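PDB 4KP2: homoaconitase large subunit from Methanocaldococcus jannaschii, which forms, with a small subunit, a hydro-lyase that converts (R)-homocitrate to homoisocitrate by way of cis-homoaconitate in 2-oxosuberate biosynthesis. Local coordinates for residues A[159-162]-A[163-167]. Residues are numbered along the deposited sequence; the frame is centred on the assembly and turned at random.
Sequences MAYI and YATGE
Thr165 folds its hydroxyl back onto Tyr161 one turn earlier, where helix 156-165 ends and the chain passes into strand 167-180. OG1 donates to Tyr161 O at 2.9 Å, arriving above the carbonyl plane, while Thr165 N reaches the same oxygen at 3.0 Å, only 18° from that plane. Ala164 N is a third donor, well above the plane. The torsion that makes this possible sets OG1 between the backbone N and the carbonyl carbon of Thr165 (chi1 62°). From there OG1 also accepts a bond from Glu167 N at 3.3 Å, an ST turn.

The Tyr161 ring, its CG anti to the backbone N (chi1 -178°), swings forward along the helix and presents one face to the hydroxyl, CE2 lying 3.7 Å from Thr165 OG1. Its own OH is hydrogen-bonded to Trp169 NE1, which ties the ring to the following strand. On another side of the helix, Met159 holds SD above the face of the Tyr163 ring, 5.5 Å from the centroid, a distant Met-aromatic contact; Phe102 also meets this ring, and Thr52 binds its OH.

Gly166, with positive phi, ends the helix as its N bonds to Ile162 O at 2.8 Å. A valine in place of Thr165 would probably leave Glu167 N without the hydroxyl acceptor and the first residue of the strand less firmly set. One hydroxyl, giving to the last turn and taking from the strand's first amide, thus couples helix end to strand start.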
ATOM      1  N   MET A 159      -5.833  24.091 -17.008  1.00 44.69           N
ATOM      2  CA  MET A 159      -6.790  23.633 -16.008  1.00 42.11           C
ATOM      3  C   MET A 159      -7.252  24.777 -15.111  1.00 43.40           C
ATOM      4  O   MET A 159      -8.385  24.779 -14.633  1.00 41.44           O
ATOM      5  CB  MET A 159      -6.199  22.497 -15.168  1.00 45.19           C
ATOM      6  CG  MET A 159      -6.204  21.134 -15.855  1.00 43.50           C
ATOM      7  SD  MET A 159      -7.815  20.324 -15.849  1.00 53.55           S
ATOM      8  CE  MET A 159      -8.520  20.894 -17.399  1.00 36.58           C
ATOM      9  N   ALA A 160      -6.369  25.743 -14.888  1.00 39.69           N
ATOM     10  CA  ALA A 160      -6.710  26.923 -14.103  1.00 43.49           C
ATOM     11  C   ALA A 160      -7.659  27.821 -14.888  1.00 45.61           C
ATOM     12  O   ALA A 160      -8.601  28.386 -14.332  1.00 45.47           O
ATOM     13  CB  ALA A 160      -5.455  27.685 -13.718  1.00 40.99           C
ATOM     14  N   TYR A 161      -7.394  27.947 -16.184  1.00 43.59           N
ATOM     15  CA  TYR A 161      -8.228  28.737 -17.083  1.00 40.21           C
ATOM     16  C   TYR A 161      -9.644  28.177 -17.121  1.00 43.07           C
ATOM     17  O   TYR A 161     -10.623  28.918 -17.031  1.00 46.03           O
ATOM     18  CB  TYR A 161      -7.623  28.733 -18.488  1.00 40.42           C
ATOM     19  CG  TYR A 161      -8.377  29.568 -19.499  1.00 40.69           C
ATOM     20  CD1 TYR A 161      -8.099  30.920 -19.657  1.00 49.31           C
ATOM     21  CD2 TYR A 161      -9.357  29.003 -20.305  1.00 47.84           C
ATOM     22  CE1 TYR A 161      -8.782  31.685 -20.582  1.00 54.02           C
ATOM     23  CE2 TYR A 161     -10.046  29.761 -21.231  1.00 49.27           C
ATOM     24  CZ  TYR A 161      -9.754  31.100 -21.366  1.00 49.62           C
ATOM     25  OH  TYR A 161     -10.437  31.857 -22.289  1.00 47.87           O
ATOM     26  N   ILE A 162      -9.740  26.858 -17.254  1.00 42.25           N
ATOM     27  CA  ILE A 162     -11.027  26.176 -17.297  1.00 41.93           C
ATOM     28  C   ILE A 162     -11.743  26.265 -15.951  1.00 45.94           C
ATOM     29  O   ILE A 162     -12.959  26.450 -15.896  1.00 47.85           O
ATOM     30  CB  ILE A 162     -10.853  24.702 -17.718  1.00 44.59           C
ATOM     31  CG1 ILE A 162     -10.411  24.625 -19.180  1.00 40.22           C
ATOM     32  CG2 ILE A 162     -12.141  23.922 -17.512  1.00 38.94           C
ATOM     33  CD1 ILE A 162     -10.224  23.221 -19.694  1.00 39.75           C
ATOM     34  N   TYR A 163     -10.979  26.151 -14.870  1.00 46.81           N
ATOM     35  CA  TYR A 163     -11.531  26.264 -13.523  1.00 44.45           C
ATOM     36  C   TYR A 163     -12.162  27.630 -13.275  1.00 54.02           C
ATOM     37  O   TYR A 163     -13.061  27.764 -12.447  1.00 56.73           O
ATOM     38  CB  TYR A 163     -10.451  26.003 -12.471  1.00 45.97           C
ATOM     39  CG  TYR A 163     -10.259  24.544 -12.123  1.00 50.40           C
ATOM     40  CD1 TYR A 163     -11.153  23.579 -12.569  1.00 48.25           C
ATOM     41  CD2 TYR A 163      -9.189  24.134 -11.337  1.00 42.26           C
ATOM     42  CE1 TYR A 163     -10.983  22.246 -12.247  1.00 44.53           C
ATOM     43  CE2 TYR A 163      -9.011  22.803 -11.010  1.00 40.07           C
ATOM     44  CZ  TYR A 163      -9.912  21.863 -11.468  1.00 45.51           C
ATOM     45  OH  TYR A 163      -9.744  20.537 -11.147  1.00 43.31           O
ATOM     46  N   ALA A 164     -11.691  28.641 -13.996  1.00 51.96           N
ATOM     47  CA  ALA A 164     -12.128  30.012 -13.760  1.00 50.60           C
ATOM     48  C   ALA A 164     -13.263  30.460 -14.678  1.00 44.71           C
ATOM     49  O   ALA A 164     -14.145  31.209 -14.261  1.00 48.32           O
ATOM     50  CB  ALA A 164     -10.951  30.962 -13.879  1.00 37.83           C
ATOM     51  N   THR A 165     -13.238  30.000 -15.924  1.00 42.32           N
ATOM     52  CA  THR A 165     -14.210  30.447 -16.917  1.00 45.97           C
ATOM     53  C   THR A 165     -15.224  29.367 -17.280  1.00 49.34           C
ATOM     54  O   THR A 165     -16.342  29.668 -17.699  1.00 46.27           O
ATOM     55  CB  THR A 165     -13.515  30.931 -18.206  1.00 48.17           C
ATOM     56  OG1 THR A 165     -12.781  29.849 -18.794  1.00 49.36           O
ATOM     57  CG2 THR A 165     -12.564  32.078 -17.901  1.00 48.04           C
ATOM     58  N   GLY A 166     -14.829  28.109 -17.126  1.00 42.90           N
ATOM     59  CA  GLY A 166     -15.687  26.994 -17.484  1.00 44.71           C
ATOM     60  C   GLY A 166     -15.699  26.758 -18.980  1.00 47.57           C
ATOM     61  O   GLY A 166     -16.509  25.990 -19.499  1.00 40.40           O
ATOM     62  N   GLU A 167     -14.790  27.433 -19.672  1.00 44.92           N
ATOM     63  CA  GLU A 167     -14.682  27.330 -21.120  1.00 49.48           C
ATOM     64  C   GLU A 167     -13.223  27.158 -21.514  1.00 42.77           C
ATOM     65  O   GLU A 167     -12.323  27.511 -20.755  1.00 44.81           O
ATOM     66  CB  GLU A 167     -15.249  28.585 -21.786  1.00 50.90           C
ATOM     67  CG  GLU A 167     -16.726  28.825 -21.516  1.00 62.00           C
ATOM     68  CD  GLU A 167     -17.170  30.220 -21.911  1.00 72.37           C
ATOM     69  OE1 GLU A 167     -16.298  31.105 -22.048  1.00 73.18           O
ATOM     70  OE2 GLU A 167     -18.389  30.432 -22.082  1.00 76.32           O
TER